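Local coordinates for protein putative chitobiase (PDB 3HNM) that is of unknown function but, as a putative chitobiase fragment with an F5/8 type C fold, probably binds carbohydrate, at residues W93-D107 / A136-Y150. Residues are numbered along the deposited sequence; the frame is centred on the assembly and turned at random.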
ATOM      1  N   TRP A  93     -10.731   7.081 -10.383  1.00 35.57           N
ATOM      2  CA  TRP A  93     -11.680   6.048 -10.793  1.00 35.68           C
ATOM      3  C   TRP A  93     -10.971   4.685 -10.822  1.00 36.09           C
ATOM      4  O   TRP A  93     -11.616   3.631 -10.818  1.00 35.36           O
ATOM      5  CB  TRP A  93     -12.297   6.357 -12.185  1.00 34.50           C
ATOM      6  CG  TRP A  93     -11.296   6.412 -13.319  1.00 34.50           C
ATOM      7  CD1 TRP A  93     -10.578   7.497 -13.711  1.00 35.49           C
ATOM      8  CD2 TRP A  93     -10.776   5.301 -14.074  1.00 34.01           C
ATOM      9  NE1 TRP A  93      -9.629   7.136 -14.646  1.00 34.30           N
ATOM     10  CE2 TRP A  93      -9.731   5.793 -14.883  1.00 33.23           C
ATOM     11  CE3 TRP A  93     -11.086   3.939 -14.131  1.00 33.00           C
ATOM     12  CZ2 TRP A  93      -8.996   4.981 -15.736  1.00 32.41           C
ATOM     13  CZ3 TRP A  93     -10.352   3.127 -14.981  1.00 33.20           C
ATOM     14  CH2 TRP A  93      -9.319   3.652 -15.771  1.00 33.00           C
ATOM     15  N   ALA A  94      -9.640   4.709 -10.821  1.00 36.09           N
ATOM     16  CA  ALA A  94      -8.853   3.481 -10.870  1.00 35.82           C
ATOM     17  C   ALA A  94      -8.675   2.785  -9.522  1.00 34.59           C
ATOM     18  O   ALA A  94      -8.364   1.599  -9.484  1.00 33.91           O
ATOM     19  CB  ALA A  94      -7.498   3.770 -11.489  1.00 36.87           C
ATOM     20  N   GLY A  95      -8.872   3.520  -8.427  1.00 33.65           N
ATOM     21  CA  GLY A  95      -8.738   2.930  -7.104  1.00 33.01           C
ATOM     22  C   GLY A  95      -9.852   1.926  -6.922  1.00 32.08           C
ATOM     23  O   GLY A  95     -10.949   2.270  -6.493  1.00 32.77           O
ATOM     24  N   THR A  96      -9.570   0.671  -7.242  1.00 30.94           N
ATOM     25  CA  THR A  96     -10.587  -0.356  -7.162  1.00 29.01           C
ATOM     26  C   THR A  96     -10.243  -1.526  -6.258  1.00 27.13           C
ATOM     27  O   THR A  96     -10.819  -2.608  -6.385  1.00 26.67           O
ATOM     28  CB  THR A  96     -10.922  -0.863  -8.585  1.00 29.54           C
ATOM     29  OG1 THR A  96      -9.705  -1.138  -9.291  1.00 28.75           O
ATOM     30  CG2 THR A  96     -11.715   0.192  -9.356  1.00 29.45           C
ATOM     31  N   SER A  97      -9.309  -1.310  -5.337  1.00 25.62           N
ATOM     32  CA  SER A  97      -8.906  -2.366  -4.408  1.00 23.80           C
ATOM     33  C   SER A  97     -10.157  -2.879  -3.703  1.00 24.44           C
ATOM     34  O   SER A  97     -10.908  -2.102  -3.116  1.00 24.49           O
ATOM     35  CB  SER A  97      -7.911  -1.813  -3.391  1.00 22.75           C
ATOM     36  OG  SER A  97      -6.828  -1.165  -4.037  1.00 20.17           O
ATOM     37  N   LYS A  98     -10.368  -4.192  -3.762  1.00 24.84           N
ATOM     38  CA  LYS A  98     -11.543  -4.817  -3.174  1.00 24.67           C
ATOM     39  C   LYS A  98     -11.268  -5.822  -2.057  1.00 26.44           C
ATOM     40  O   LYS A  98     -12.015  -5.896  -1.084  1.00 28.19           O
ATOM     41  CB  LYS A  98     -12.366  -5.487  -4.274  1.00 21.07           C
ATOM     42  CG  LYS A  98     -13.566  -6.234  -3.782  1.00 18.70           C
ATOM     43  CD  LYS A  98     -14.561  -6.373  -4.887  1.00 19.63           C
ATOM     44  CE  LYS A  98     -15.524  -7.511  -4.631  1.00 20.36           C
ATOM     45  NZ  LYS A  98     -14.803  -8.816  -4.786  1.00 21.41           N
ATOM     46  N   ALA A  99     -10.206  -6.602  -2.190  1.00 26.78           N
ATOM     47  CA  ALA A  99      -9.870  -7.581  -1.173  1.00 26.79           C
ATOM     48  C   ALA A  99      -8.379  -7.826  -1.215  1.00 28.35           C
ATOM     49  O   ALA A  99      -7.719  -7.545  -2.216  1.00 29.88           O
ATOM     50  CB  ALA A  99     -10.631  -8.885  -1.411  1.00 25.15           C
ATOM     51  N   GLY A 100      -7.849  -8.350  -0.119  1.00 29.57           N
ATOM     52  CA  GLY A 100      -6.425  -8.617  -0.042  1.00 30.16           C
ATOM     53  C   GLY A 100      -5.970  -8.749   1.398  1.00 30.29           C
ATOM     54  O   GLY A 100      -6.796  -8.836   2.300  1.00 32.18           O
ATOM     55  N   TYR A 101      -4.659  -8.740   1.609  1.00 29.50           N
ATOM     56  CA  TYR A 101      -4.104  -8.889   2.935  1.00 28.23           C
ATOM     57  C   TYR A 101      -2.741  -8.215   3.034  1.00 28.78           C
ATOM     58  O   TYR A 101      -2.216  -7.737   2.035  1.00 30.19           O
ATOM     59  CB  TYR A 101      -3.980 -10.376   3.258  1.00 25.92           C
ATOM     60  CG  TYR A 101      -3.045 -11.111   2.325  1.00 23.79           C
ATOM     61  CD1 TYR A 101      -3.442 -11.493   1.034  1.00 22.64           C
ATOM     62  CD2 TYR A 101      -1.749 -11.417   2.731  1.00 22.47           C
ATOM     63  CE1 TYR A 101      -2.557 -12.165   0.185  1.00 20.60           C
ATOM     64  CE2 TYR A 101      -0.870 -12.077   1.900  1.00 20.50           C
ATOM     65  CZ  TYR A 101      -1.273 -12.448   0.639  1.00 21.13           C
ATOM     66  OH  TYR A 101      -0.374 -13.100  -0.151  1.00 21.76           O
ATOM     67  N   VAL A 102      -2.178  -8.176   4.240  1.00 29.49           N
ATOM     68  CA  VAL A 102      -0.876  -7.553   4.478  1.00 30.40           C
ATOM     69  C   VAL A 102      -0.086  -8.472   5.402  1.00 31.42           C
ATOM     70  O   VAL A 102      -0.622  -8.932   6.405  1.00 32.88           O
ATOM     71  CB  VAL A 102      -1.066  -6.142   5.129  1.00 30.54           C
ATOM     72  CG1 VAL A 102      -2.007  -6.234   6.297  1.00 29.32           C
ATOM     73  CG2 VAL A 102       0.267  -5.555   5.548  1.00 28.85           C
ATOM     74  N   GLU A 103       1.164  -8.765   5.050  1.00 32.38           N
ATOM     75  CA  GLU A 103       2.014  -9.638   5.868  1.00 33.93           C
ATOM     76  C   GLU A 103       3.030  -8.735   6.574  1.00 34.02           C
ATOM     77  O   GLU A 103       2.995  -7.526   6.374  1.00 34.16           O
ATOM     78  CB  GLU A 103       2.749 -10.682   4.994  1.00 35.29           C
ATOM     79  CG  GLU A 103       1.862 -11.560   4.073  1.00 38.14           C
ATOM     80  CD  GLU A 103       2.680 -12.468   3.134  1.00 40.20           C
ATOM     81  OE1 GLU A 103       2.097 -13.184   2.271  1.00 39.94           O
ATOM     82  OE2 GLU A 103       3.924 -12.471   3.259  1.00 41.77           O
ATOM     83  N   ALA A 104       3.908  -9.309   7.405  1.00 34.35           N
ATOM     84  CA  ALA A 104       4.942  -8.546   8.130  1.00 33.91           C
ATOM     85  C   ALA A 104       6.132  -9.459   8.377  1.00 34.75           C
ATOM     86  O   ALA A 104       5.969 -10.654   8.620  1.00 34.42           O
ATOM     87  CB  ALA A 104       4.405  -8.010   9.457  1.00 32.20           C
ATOM     88  N   SER A 105       7.325  -8.885   8.295  1.00 36.05           N
ATOM     89  CA  SER A 105       8.560  -9.636   8.472  1.00 39.43           C
ATOM     90  C   SER A 105       9.578  -8.791   9.186  1.00 40.90           C
ATOM     91  O   SER A 105       9.438  -7.574   9.259  1.00 41.53           O
ATOM     92  CB  SER A 105       9.153 -10.048   7.118  1.00 40.52           C
ATOM     93  OG  SER A 105      10.525 -10.404   7.249  1.00 42.81           O
ATOM     94  N   ILE A 106      10.621  -9.438   9.686  1.00 41.63           N
ATOM     95  CA  ILE A 106      11.674  -8.733  10.396  1.00 42.66           C
ATOM     96  C   ILE A 106      13.026  -8.920   9.688  1.00 42.56           C
ATOM     97  O   ILE A 106      14.010  -8.262  10.025  1.00 41.99           O
ATOM     98  CB  ILE A 106      11.749  -9.242  11.857  1.00 43.22           C
ATOM     99  CG1 ILE A 106      12.759  -8.440  12.646  1.00 44.57           C
ATOM    100  CG2 ILE A 106      12.163 -10.702  11.891  1.00 43.12           C
ATOM    101  CD1 ILE A 106      12.926  -8.969  14.045  1.00 47.60           C
ATOM    102  N   ASP A 107      13.055  -9.803   8.694  1.00 42.48           N
ATOM    103  CA  ASP A 107      14.283 -10.092   7.950  1.00 43.69           C
ATOM    104  C   ASP A 107      14.080 -10.174   6.436  1.00 42.90           C
ATOM    105  O   ASP A 107      14.986 -10.572   5.694  1.00 42.10           O
ATOM    106  CB  ASP A 107      14.876 -11.414   8.433  1.00 46.31           C
ATOM    107  CG  ASP A 107      13.816 -12.503   8.609  1.00 50.48           C
ATOM    108  OD1 ASP A 107      12.762 -12.461   7.917  1.00 50.81           O
ATOM    109  OD2 ASP A 107      14.039 -13.419   9.438  1.00 53.65           O
ATOM    110  N   ALA A 136       7.939  -5.828  13.409  1.00 44.03           N
ATOM    111  CA  ALA A 136       8.291  -5.861  11.998  1.00 42.80           C
ATOM    112  C   ALA A 136       9.193  -4.728  11.520  1.00 41.63           C
ATOM    113  O   ALA A 136       9.267  -3.664  12.131  1.00 41.02           O
ATOM    114  CB  ALA A 136       7.020  -5.890  11.157  1.00 42.14           C
ATOM    115  N   ARG A 137       9.882  -4.998  10.414  1.00 41.47           N
ATOM    116  CA  ARG A 137      10.782  -4.062   9.747  1.00 40.66           C
ATOM    117  C   ARG A 137      10.230  -3.859   8.343  1.00 40.08           C
ATOM    118  O   ARG A 137      10.168  -2.737   7.839  1.00 40.49           O
ATOM    119  CB  ARG A 137      12.185  -4.657   9.643  1.00 41.68           C
ATOM    120  CG  ARG A 137      13.041  -4.067   8.531  1.00 41.90           C
ATOM    121  CD  ARG A 137      13.630  -2.730   8.917  1.00 43.46           C
ATOM    122  NE  ARG A 137      14.484  -2.169   7.868  1.00 45.74           N
ATOM    123  CZ  ARG A 137      15.594  -2.739   7.401  1.00 46.07           C
ATOM    124  NH1 ARG A 137      16.008  -3.908   7.878  1.00 46.74           N
ATOM    125  NH2 ARG A 137      16.298  -2.131   6.458  1.00 45.57           N
ATOM    126  N   TYR A 138       9.832  -4.966   7.720  1.00 38.33           N
ATOM    127  CA  TYR A 138       9.282  -4.956   6.363  1.00 38.12           C
ATOM    128  C   TYR A 138       7.790  -5.276   6.339  1.00 36.39           C
ATOM    129  O   TYR A 138       7.314  -6.076   7.130  1.00 38.45           O
ATOM    130  CB  TYR A 138      10.014  -5.986   5.521  1.00 39.78           C
ATOM    131  CG  TYR A 138      11.502  -5.823   5.575  1.00 41.51           C
ATOM    132  CD1 TYR A 138      12.155  -4.944   4.719  1.00 41.57           C
ATOM    133  CD2 TYR A 138      12.263  -6.561   6.471  1.00 42.04           C
ATOM    134  CE1 TYR A 138      13.534  -4.810   4.748  1.00 42.85           C
ATOM    135  CE2 TYR A 138      13.641  -6.433   6.509  1.00 43.61           C
ATOM    136  CZ  TYR A 138      14.271  -5.564   5.648  1.00 43.49           C
ATOM    137  OH  TYR A 138      15.639  -5.469   5.676  1.00 44.93           O
ATOM    138  N   ILE A 139       7.060  -4.652   5.429  1.00 33.07           N
ATOM    139  CA  ILE A 139       5.637  -4.891   5.303  1.00 30.64           C
ATOM    140  C   ILE A 139       5.373  -5.388   3.899  1.00 31.30           C
ATOM    141  O   ILE A 139       6.107  -5.050   2.966  1.00 33.72           O
ATOM    142  CB  ILE A 139       4.825  -3.615   5.503  1.00 29.06           C
ATOM    143  CG1 ILE A 139       4.911  -3.173   6.965  1.00 28.69           C
ATOM    144  CG2 ILE A 139       3.381  -3.845   5.045  1.00 27.28           C
ATOM    145  CD1 ILE A 139       4.262  -1.811   7.263  1.00 26.67           C
ATOM    146  N   ARG A 140       4.333  -6.193   3.738  1.00 28.26           N
ATOM    147  CA  ARG A 140       4.014  -6.707   2.425  1.00 24.61           C
ATOM    148  C   ARG A 140       2.527  -6.559   2.189  1.00 23.77           C
ATOM    149  O   ARG A 140       1.725  -7.256   2.794  1.00 25.20           O
ATOM    150  CB  ARG A 140       4.446  -8.162   2.315  1.00 22.91           C
ATOM    151  CG  ARG A 140       4.217  -8.722   0.948  1.00 23.11           C
ATOM    152  CD  ARG A 140       5.383  -9.550   0.525  1.00 23.33           C
ATOM    153  NE  ARG A 140       5.247 -10.934   0.941  1.00 23.79           N
ATOM    154  CZ  ARG A 140       6.239 -11.813   0.918  1.00 25.63           C
ATOM    155  NH1 ARG A 140       7.452 -11.465   0.503  1.00 25.95           N
ATOM    156  NH2 ARG A 140       6.018 -13.053   1.312  1.00 28.81           N
ATOM    157  N   PHE A 141       2.167  -5.623   1.322  1.00 21.94           N
ATOM    158  CA  PHE A 141       0.775  -5.363   1.007  1.00 19.81           C
ATOM    159  C   PHE A 141       0.445  -6.173  -0.251  1.00 20.02           C
ATOM    160  O   PHE A 141       1.296  -6.339  -1.126  1.00 19.15           O
ATOM    161  CB  PHE A 141       0.602  -3.857   0.814  1.00 17.49           C
ATOM    162  CG  PHE A 141      -0.803  -3.438   0.605  1.00 17.84           C
ATOM    163  CD1 PHE A 141      -1.791  -3.793   1.509  1.00 19.78           C
ATOM    164  CD2 PHE A 141      -1.157  -2.742  -0.537  1.00 18.03           C
ATOM    165  CE1 PHE A 141      -3.125  -3.465   1.270  1.00 21.20           C
ATOM    166  CE2 PHE A 141      -2.476  -2.407  -0.792  1.00 19.39           C
ATOM    167  CZ  PHE A 141      -3.464  -2.771   0.111  1.00 20.94           C
ATOM    168  N   VAL A 142      -0.772  -6.706  -0.335  1.00 20.11           N
ATOM    169  CA  VAL A 142      -1.151  -7.526  -1.487  1.00 20.23           C
ATOM    170  C   VAL A 142      -2.605  -7.307  -1.911  1.00 23.08           C
ATOM    171  O   VAL A 142      -3.510  -7.465  -1.103  1.00 23.91           O
ATOM    172  CB  VAL A 142      -0.936  -9.049  -1.184  1.00 17.94           C
ATOM    173  CG1 VAL A 142      -1.409  -9.886  -2.352  1.00 16.44           C
ATOM    174  CG2 VAL A 142       0.542  -9.338  -0.893  1.00 15.45           C
ATOM    175  N   ILE A 143      -2.822  -6.928  -3.171  1.00 24.67           N
ATOM    176  CA  ILE A 143      -4.174  -6.720  -3.691  1.00 25.77           C
ATOM    177  C   ILE A 143      -4.533  -8.050  -4.329  1.00 28.31           C
ATOM    178  O   ILE A 143      -3.792  -8.542  -5.187  1.00 28.83           O
ATOM    179  CB  ILE A 143      -4.238  -5.646  -4.822  1.00 25.29           C
ATOM    180  CG1 ILE A 143      -3.413  -4.406  -4.463  1.00 22.53           C
ATOM    181  CG2 ILE A 143      -5.697  -5.281  -5.106  1.00 24.42           C
ATOM    182  CD1 ILE A 143      -4.095  -3.442  -3.568  1.00 21.70           C
ATOM    183  N   THR A 144      -5.650  -8.641  -3.923  1.00 30.87           N
ATOM    184  CA  THR A 144      -6.041  -9.924  -4.500  1.00 31.42           C
ATOM    185  C   THR A 144      -7.272  -9.813  -5.380  1.00 33.29           C
ATOM    186  O   THR A 144      -7.407 -10.560  -6.342  1.00 34.88           O
ATOM    187  CB  THR A 144      -6.297 -10.972  -3.431  1.00 29.91           C
ATOM    188  OG1 THR A 144      -7.207 -10.450  -2.451  1.00 30.47           O
ATOM    189  CG2 THR A 144      -4.997 -11.364  -2.784  1.00 28.41           C
ATOM    190  N   ASP A 145      -8.181  -8.901  -5.063  1.00 33.37           N
ATOM    191  CA  ASP A 145      -9.320  -8.744  -5.936  1.00 34.34           C
ATOM    192  C   ASP A 145      -9.565  -7.273  -6.165  1.00 34.30           C
ATOM    193  O   ASP A 145      -9.330  -6.458  -5.284  1.00 34.56           O
ATOM    194  CB  ASP A 145     -10.570  -9.425  -5.398  1.00 37.22           C
ATOM    195  CG  ASP A 145     -11.542  -9.760  -6.513  1.00 39.96           C
ATOM    196  OD1 ASP A 145     -11.052 -10.224  -7.566  1.00 41.22           O
ATOM    197  OD2 ASP A 145     -12.771  -9.569  -6.349  1.00 42.44           O
ATOM    198  N   THR A 146     -10.031  -6.945  -7.364  1.00 34.26           N
ATOM    199  CA  THR A 146     -10.266  -5.568  -7.769  1.00 33.61           C
ATOM    200  C   THR A 146     -11.696  -5.355  -8.272  1.00 34.04           C
ATOM    201  O   THR A 146     -12.286  -6.247  -8.877  1.00 35.58           O
ATOM    202  CB  THR A 146      -9.217  -5.188  -8.881  1.00 32.55           C
ATOM    203  OG1 THR A 146      -8.019  -4.699  -8.263  1.00 30.64           O
ATOM    204  CG2 THR A 146      -9.755  -4.147  -9.846  1.00 33.37           C
ATOM    205  N   TYR A 147     -12.268  -4.187  -7.996  1.00 33.77           N
ATOM    206  CA  TYR A 147     -13.610  -3.882  -8.486  1.00 33.50           C
ATOM    207  C   TYR A 147     -13.439  -3.593  -9.963  1.00 33.00           C
ATOM    208  O   TYR A 147     -12.547  -2.844 -10.351  1.00 33.40           O
ATOM    209  CB  TYR A 147     -14.179  -2.644  -7.807  1.00 33.37           C
ATOM    210  CG  TYR A 147     -14.787  -2.916  -6.463  1.00 34.19           C
ATOM    211  CD1 TYR A 147     -16.048  -3.493  -6.350  1.00 34.14           C
ATOM    212  CD2 TYR A 147     -14.086  -2.627  -5.299  1.00 35.40           C
ATOM    213  CE1 TYR A 147     -16.593  -3.778  -5.104  1.00 36.06           C
ATOM    214  CE2 TYR A 147     -14.616  -2.908  -4.052  1.00 37.31           C
ATOM    215  CZ  TYR A 147     -15.868  -3.483  -3.959  1.00 37.23           C
ATOM    216  OH  TYR A 147     -16.375  -3.770  -2.718  1.00 37.43           O
ATOM    217  N   PRO A 148     -14.296  -4.176 -10.804  1.00 31.82           N
ATOM    218  CA  PRO A 148     -14.249  -3.992 -12.257  1.00 31.61           C
ATOM    219  C   PRO A 148     -14.480  -2.539 -12.629  1.00 29.97           C
ATOM    220  O   PRO A 148     -15.097  -1.801 -11.868  1.00 31.25           O
ATOM    221  CB  PRO A 148     -15.376  -4.887 -12.742  1.00 31.84           C
ATOM    222  CG  PRO A 148     -16.380  -4.716 -11.647  1.00 33.06           C
ATOM    223  CD  PRO A 148     -15.525  -4.879 -10.409  1.00 32.14           C
ATOM    224  N   THR A 149     -13.992  -2.131 -13.799  1.00 28.65           N
ATOM    225  CA  THR A 149     -14.140  -0.754 -14.283  1.00 27.09           C
ATOM    226  C   THR A 149     -14.774  -0.701 -15.679  1.00 27.92           C
ATOM    227  O   THR A 149     -15.029  -1.736 -16.298  1.00 29.29           O
ATOM    228  CB  THR A 149     -12.786  -0.068 -14.378  1.00 25.09           C
ATOM    229  OG1 THR A 149     -12.062  -0.251 -13.155  1.00 21.94           O
ATOM    230  CG2 THR A 149     -12.974   1.390 -14.615  1.00 26.92           C
ATOM    231  N   TYR A 150     -15.036   0.498 -16.187  1.00 27.94           N
ATOM    232  CA  TYR A 150     -15.610   0.599 -17.528  1.00 28.88           C
ATOM    233  C   TYR A 150     -14.560   0.066 -18.486  1.00 28.70           C
ATOM    234  O   TYR A 150     -14.872  -0.387 -19.583  1.00 30.82           O
ATOM    235  CB  TYR A 150     -15.956   2.050 -17.898  1.00 29.81           C
ATOM    236  CG  TYR A 150     -14.772   2.984 -17.962  1.00 30.57           C
ATOM    237  CD1 TYR A 150     -13.978   3.068 -19.104  1.00 29.48           C
ATOM    238  CD2 TYR A 150     -14.415   3.752 -16.852  1.00 30.33           C
ATOM    239  CE1 TYR A 150     -12.856   3.891 -19.134  1.00 30.95           C
ATOM    240  CE2 TYR A 150     -13.297   4.576 -16.871  1.00 31.37           C
ATOM    241  CZ  TYR A 150     -12.517   4.643 -18.012  1.00 31.41           C
ATOM    242  OH  TYR A 150     -11.398   5.452 -18.021  1.00 30.78           O
TER
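Trp93 meets Tyr150 in the loops just beyond the end of the antiparallel strand pair 100-105/138-146, part of the five-stranded sheet of this F5/8 type C beta-sandwich, the tyrosine hydroxyl lying over one face of the indole. Thr96 O then accepts from Tyr147 N. Lys98 suits its place: its long aliphatic chain crosses the Tyr147 ring, CD 3.3 Å from the ring centroid, and the bend at chi4 (-71°) brings NZ to the anti lone pair of Asp145 OD2 at 2.7 Å. A leucine in place of Tyr147 would probably strip the lysine methylenes of their flat platform and leave Ser119 O without its hydroxyl partner. Two classic bulges follow: Asp145 O accepts from Lys98 N and Ala99 N, and Ala99 O from Thr144 N and Asp145 N. Gly100 adopts backbone angles (phi 160°, psi -168°) at which a side chain would probably be jammed against Ala99 O. Beyond it the side chains alternate between the sheet's two faces. Tyr101 lays its ring against Val142 CB, whereas Val102 packs CG2 on Ile139 CG2 on the buried face. Glu103, beside Tyr101, forms a salt bridge with Arg140, OE2 accepting weak hydrogen bonds from NH2 (2.9 Å) and NE. Small Ala104 fits against Ala136, and Ser105 O closes a third classic bulge, accepting from Tyr138 N and, at 2.9 Å, from Arg137 N.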